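Local coordinates for protein PrgB (Enterococcus faecalis, PDB 6EVU) that probably promotes cell aggregation, biofilm formation and conjugation by binding and compacting DNA, the piece described being its adhesin domain, at residues 39-44 and 115-120; 71-76 and 294-299. All blocks are in the same frame, centred on the assembly; numbering follows the deposited sequence.

Contact 1: residues 39-44 and 115-120; sequences KDTKIS and TGLNAS
The carbonyl oxygen of G116 takes the hydroxyl of T41, with OG1 of T41 2.8 Å from O of G116, and a second hydroxyl, that of T38, also bonds to it. T41 OG1 comes from above the carbonyl plane, 48° out of it, and itself accepts the backbone N-H of T38. With OG1 of T41 anti to the carbonyl carbon (chi1 -61°), CG2 lies anti to the backbone N and meets CD2 of L117 at 3.6 Å, the two side chains crossing at about a right angle. K42 and T115 form an antiparallel hydrogen-bonded pair: T115 N donates to K42 O at 3.0 Å, while the return bond from K42 N to T115 O is longer at 3.3 Å. The CA-H of T41 adds a contact to the same T115 oxygen. The methyl CG2 of T115 rests 3.5 Å from S44 OG. G116 has positive phi and turns the chain just where strand 110-115 parts from strand 42-47. Past the last backbone pair the segments are held by the direct hydroxyl bond to G116 O, and one water links D40 O to K42 NZ and T115 OG1, so polar groups take over where the strand pairing stops.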
loop_
_atom_site.group_PDB
_atom_site.type_symbol
_atom_site.label_atom_id
_atom_site.label_comp_id
_atom_site.label_asym_id
_atom_site.label_seq_id
_atom_site.Cartn_x
_atom_site.Cartn_y
_atom_site.Cartn_z
ATOM N N LYS A 39 20.962 -7.155 -9.489
ATOM C CA LYS A 39 20.767 -8.201 -10.490
ATOM C C LYS A 39 20.256 -9.486 -9.867
ATOM O O LYS A 39 19.583 -10.268 -10.548
ATOM C CB LYS A 39 22.098 -8.466 -11.243
ATOM C CG LYS A 39 23.263 -8.866 -10.308
ATOM C CD LYS A 39 24.428 -9.664 -10.989
ATOM C CE LYS A 39 25.766 -9.189 -10.401
ATOM N NZ LYS A 39 26.851 -10.213 -10.235
ATOM N N ASP A 40 20.489 -9.684 -8.562
ATOM C CA ASP A 40 20.093 -10.890 -7.859
ATOM C C ASP A 40 18.821 -10.711 -7.016
ATOM O O ASP A 40 18.407 -11.664 -6.347
ATOM C CB ASP A 40 21.237 -11.353 -6.966
ATOM C CG ASP A 40 22.493 -11.668 -7.777
ATOM O OD1 ASP A 40 22.414 -12.520 -8.701
ATOM O OD2 ASP A 40 23.536 -11.037 -7.524
ATOM N N THR A 41 18.223 -9.517 -7.000
ATOM C CA THR A 41 17.028 -9.319 -6.185
ATOM C C THR A 41 15.885 -10.177 -6.720
ATOM O O THR A 41 15.631 -10.205 -7.929
ATOM C CB THR A 41 16.591 -7.848 -6.186
ATOM O OG1 THR A 41 17.626 -7.035 -5.635
ATOM C CG2 THR A 41 15.285 -7.658 -5.323
ATOM N N LYS A 42 15.164 -10.846 -5.815
ATOM C CA LYS A 42 14.051 -11.706 -6.212
ATOM C C LYS A 42 13.290 -12.145 -4.964
ATOM O O LYS A 42 13.815 -12.096 -3.845
ATOM C CB LYS A 42 14.522 -12.952 -6.950
ATOM C CG LYS A 42 15.273 -13.919 -6.056
ATOM C CD LYS A 42 15.460 -15.260 -6.773
ATOM C CE LYS A 42 16.401 -16.181 -6.018
ATOM N NZ LYS A 42 17.872 -15.953 -6.315
ATOM N N ILE A 43 12.047 -12.592 -5.171
ATOM C CA ILE A 43 11.347 -13.348 -4.132
ATOM C C ILE A 43 11.945 -14.744 -4.077
ATOM O O ILE A 43 11.974 -15.450 -5.093
ATOM C CB ILE A 43 9.837 -13.419 -4.420
ATOM C CG1 ILE A 43 9.220 -12.018 -4.307
ATOM C CG2 ILE A 43 9.176 -14.408 -3.449
ATOM C CD1 ILE A 43 7.713 -11.943 -4.767
ATOM N N SER A 44 12.473 -15.135 -2.903
ATOM C CA SER A 44 13.016 -16.484 -2.728
ATOM C C SER A 44 11.983 -17.497 -2.270
ATOM O O SER A 44 12.126 -18.690 -2.582
ATOM C CB SER A 44 14.152 -16.493 -1.710
ATOM O OG SER A 44 13.704 -15.889 -0.510
ATOM N N THR A 115 15.436 -11.898 -1.302
ATOM C CA THR A 115 16.877 -11.956 -1.081
ATOM C C THR A 115 17.586 -11.145 -2.158
ATOM O O THR A 115 16.964 -10.627 -3.093
ATOM C CB THR A 115 17.391 -13.400 -1.104
ATOM O OG1 THR A 115 16.996 -13.989 -2.348
ATOM C CG2 THR A 115 16.759 -14.187 0.014
ATOM N N GLY A 116 18.888 -11.016 -1.994
ATOM C CA GLY A 116 19.697 -10.299 -2.957
ATOM C C GLY A 116 19.507 -8.805 -2.960
ATOM O O GLY A 116 19.617 -8.187 -4.020
ATOM N N LEU A 117 19.221 -8.198 -1.812
ATOM C CA LEU A 117 19.045 -6.755 -1.728
ATOM C C LEU A 117 20.345 -6.029 -1.407
ATOM O O LEU A 117 21.291 -6.591 -0.854
ATOM C CB LEU A 117 18.051 -6.405 -0.620
ATOM C CG LEU A 117 16.708 -7.102 -0.684
ATOM C CD1 LEU A 117 15.859 -6.743 0.573
ATOM C CD2 LEU A 117 16.012 -6.734 -1.953
ATOM N N ASN A 118 20.351 -4.730 -1.688
ATOM C CA ASN A 118 21.451 -3.882 -1.246
ATOM C C ASN A 118 20.897 -2.618 -0.599
ATOM O O ASN A 118 21.197 -1.485 -0.977
ATOM C CB ASN A 118 22.400 -3.605 -2.413
ATOM C CG ASN A 118 23.607 -2.814 -1.982
ATOM O OD1 ASN A 118 24.175 -3.091 -0.932
ATOM N ND2 ASN A 118 24.049 -1.887 -2.816
ATOM N N ALA A 119 20.024 -2.826 0.374
ATOM C CA ALA A 119 19.434 -1.767 1.174
ATOM C C ALA A 119 20.371 -1.446 2.331
ATOM O O ALA A 119 21.448 -2.042 2.473
ATOM C CB ALA A 119 18.046 -2.195 1.642
ATOM N N SER A 120 20.005 -0.450 3.133
ATOM C CA SER A 120 20.893 -0.067 4.229
ATOM C C SER A 120 20.145 0.690 5.304
ATOM O O SER A 120 19.072 1.247 5.080
ATOM C CB SER A 120 22.067 0.801 3.776
ATOM O OG SER A 120 21.643 1.960 3.061
HETATM O O HOH W 1 18.776 -13.692 -4.331
#

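Contact 2: residues 71-76 and 294-299. With PO4 (phosphate ion), chain B.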
loop_
_atom_site.group_PDB
_atom_site.type_symbol
_atom_site.label_atom_id
_atom_site.label_comp_id
_atom_site.label_asym_id
_atom_site.label_seq_id
_atom_site.Cartn_x
_atom_site.Cartn_y
_atom_site.Cartn_z
ATOM N N LYS A 71 -8.056 -7.987 -13.686
ATOM C CA LYS A 71 -7.772 -9.368 -13.311
ATOM C C LYS A 71 -7.928 -9.603 -11.809
ATOM O O LYS A 71 -8.374 -10.690 -11.386
ATOM C CB LYS A 71 -6.367 -9.763 -13.773
ATOM C CG LYS A 71 -6.284 -9.856 -15.303
ATOM C CD LYS A 71 -4.836 -10.161 -15.731
ATOM C CE LYS A 71 -4.722 -10.248 -17.267
ATOM N NZ LYS A 71 -3.301 -10.662 -17.585
ATOM N N LEU A 72 -7.531 -8.634 -11.007
ATOM C CA LEU A 72 -7.656 -8.729 -9.565
ATOM C C LEU A 72 -9.088 -8.745 -9.061
ATOM O O LEU A 72 -9.381 -9.391 -8.087
ATOM C CB LEU A 72 -6.879 -7.621 -8.874
ATOM C CG LEU A 72 -5.378 -7.829 -8.843
ATOM C CD1 LEU A 72 -4.668 -6.546 -8.491
ATOM C CD2 LEU A 72 -5.015 -8.935 -7.875
ATOM N N ARG A 73 -9.973 -8.007 -9.721
ATOM C CA ARG A 73 -11.344 -7.892 -9.252
ATOM C C ARG A 73 -12.297 -9.024 -9.623
ATOM O O ARG A 73 -13.269 -8.836 -10.311
ATOM C CB ARG A 73 -11.932 -6.550 -9.683
ATOM C CG ARG A 73 -11.254 -5.351 -9.067
ATOM C CD ARG A 73 -11.997 -4.067 -9.362
ATOM N NE ARG A 73 -12.198 -3.943 -10.786
ATOM C CZ ARG A 73 -11.385 -3.297 -11.602
ATOM N NH1 ARG A 73 -10.335 -2.660 -11.145
ATOM N NH2 ARG A 73 -11.646 -3.278 -12.880
ATOM N N LYS A 74 -11.977 -10.199 -9.133
ATOM C CA LYS A 74 -12.779 -11.382 -9.277
ATOM C C LYS A 74 -12.592 -12.183 -7.989
ATOM O O LYS A 74 -11.598 -12.048 -7.305
ATOM C CB LYS A 74 -12.465 -12.174 -10.539
ATOM C CG LYS A 74 -11.070 -12.728 -10.668
ATOM C CD LYS A 74 -10.971 -13.633 -11.887
ATOM C CE LYS A 74 -9.530 -13.947 -12.250
ATOM N NZ LYS A 74 -8.905 -12.813 -12.949
ATOM N N ASP A 75 -13.570 -13.000 -7.663
ATOM C CA ASP A 75 -13.522 -13.772 -6.426
ATOM C C ASP A 75 -12.818 -15.083 -6.736
ATOM O O ASP A 75 -13.341 -15.898 -7.505
ATOM C CB ASP A 75 -14.946 -14.011 -5.933
ATOM C CG ASP A 75 -14.985 -14.605 -4.546
ATOM O OD1 ASP A 75 -14.007 -15.195 -4.096
ATOM O OD2 ASP A 75 -16.020 -14.442 -3.882
ATOM N N MET A 76 -11.640 -15.286 -6.156
ATOM C CA MET A 76 -10.893 -16.525 -6.385
ATOM C C MET A 76 -10.956 -17.471 -5.194
ATOM O O MET A 76 -10.162 -18.413 -5.131
ATOM C CB MET A 76 -9.443 -16.205 -6.729
ATOM C CG MET A 76 -9.342 -15.382 -7.982
ATOM S SD MET A 76 -9.984 -16.180 -9.446
ATOM C CE MET A 76 -8.617 -17.216 -10.010
ATOM N N VAL A 294 -19.905 0.753 -6.245
ATOM C CA VAL A 294 -18.900 1.712 -6.705
ATOM C C VAL A 294 -17.945 0.975 -7.644
ATOM O O VAL A 294 -17.263 0.027 -7.217
ATOM C CB VAL A 294 -18.137 2.373 -5.535
ATOM C CG1 VAL A 294 -17.068 3.351 -6.051
ATOM C CG2 VAL A 294 -19.088 3.120 -4.601
ATOM N N PRO A 295 -17.867 1.362 -8.921
ATOM C CA PRO A 295 -16.936 0.697 -9.845
ATOM C C PRO A 295 -15.462 0.869 -9.453
ATOM O O PRO A 295 -15.079 1.838 -8.782
ATOM C CB PRO A 295 -17.218 1.388 -11.183
ATOM C CG PRO A 295 -18.464 2.205 -10.957
ATOM C CD PRO A 295 -18.456 2.570 -9.510
ATOM N N VAL A 296 -14.643 -0.093 -9.903
ATOM C CA VAL A 296 -13.177 -0.136 -9.782
ATOM C C VAL A 296 -12.721 0.309 -8.396
ATOM O O VAL A 296 -11.742 1.045 -8.257
ATOM C CB VAL A 296 -12.475 0.659 -10.922
ATOM C CG1 VAL A 296 -12.799 0.013 -12.248
ATOM C CG2 VAL A 296 -12.848 2.140 -10.953
ATOM N N SER A 297 -13.383 -0.210 -7.357
ATOM C CA SER A 297 -13.151 0.230 -5.984
ATOM C C SER A 297 -12.646 -0.890 -5.079
ATOM O O SER A 297 -12.798 -0.807 -3.843
ATOM C CB SER A 297 -14.429 0.848 -5.404
ATOM O OG SER A 297 -15.452 -0.135 -5.237
ATOM N N SER A 298 -12.057 -1.959 -5.671
ATOM C CA SER A 298 -11.612 -3.083 -4.869
ATOM C C SER A 298 -10.308 -3.731 -5.356
ATOM O O SER A 298 -10.013 -4.868 -4.957
ATOM C CB SER A 298 -12.735 -4.175 -4.768
ATOM O OG SER A 298 -13.279 -4.488 -6.069
ATOM N N ALA A 299 -9.497 -3.047 -6.159
ATOM C CA ALA A 299 -8.145 -3.533 -6.397
ATOM C C ALA A 299 -7.194 -2.341 -6.438
ATOM O O ALA A 299 -7.523 -1.298 -6.999
ATOM C CB ALA A 299 -8.044 -4.272 -7.734
HETATM P P PO4 B . -16.048 -3.694 -11.043
HETATM O O1 PO4 B . -15.709 -2.268 -11.437
HETATM O O2 PO4 B . -16.412 -3.689 -9.558
HETATM O O3 PO4 B . -17.267 -4.139 -11.833
HETATM O O4 PO4 B . -14.980 -4.712 -11.324
HETATM O O HOH W 2 -9.830 -1.157 -8.562
#
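An inverse gamma turn centred on R73, closed by a weak bond from K74 N to L72 O (2.9 Å), ends helix 68-72, and it is there that the helix meets the loop leading into strand 299-302. The side chain of R73 runs out across this loop. Its CG packs 3.6 Å from CB of A299, and its CD lies at a similar distance from OG of S298, a hydroxyl whose hydrogen bond goes to T161 O. A bend at chi3 (-53°) then swings the guanidinium over V296. CG1 of V296 sits over one face of that group, 3.4 Å above its plane and offset toward the rim, nearest to NH2.

Two of the guanidinium nitrogens donate. NE of R73 bonds O4 of a phosphate ion, 2.9 Å away and near the guanidinium plane, and V296 N gives an almost straight bond to phosphate O1 (172° at the hydrogen), so the ion, probably from the crystallisation liquor, spans helix end and loop. NH1 donates to a water 3.0 Å away, which in turn donates to A299 O and, weakly, to V296 O. These bonds hold the loop that enters strand 299-302, a strand that pairs with 157-160 in an antiparallel sheet, against the end of helix 68-72 within the glucan-binding protein C family region.

Next to R73 the contact turns apolar: CB of L72 touches CB of A299 at 3.7 Å, and L72 also packs on F57 of helix 54-57.

How the contacts relate
The two contacts lie about 30 Å apart between centres, with nearest atoms about 13 Å apart, and do not touch. Along the chain they interleave in the order 39-44, 71-76, 115-120, 294-299, so the chain returns to contact 1 before it completes contact 2. Contact 1 belongs to one antiparallel sheet, where strands 42-47 and 110-115 pair; contact 2 sits beside a second antiparallel sheet, at its strand 299-302. All four segments fall within the glucan-binding protein C region of the adhesin domain. Contact 1 joins two parts of the first half of that region, contact 2 an early part to one near its end, in keeping with a single compact domain.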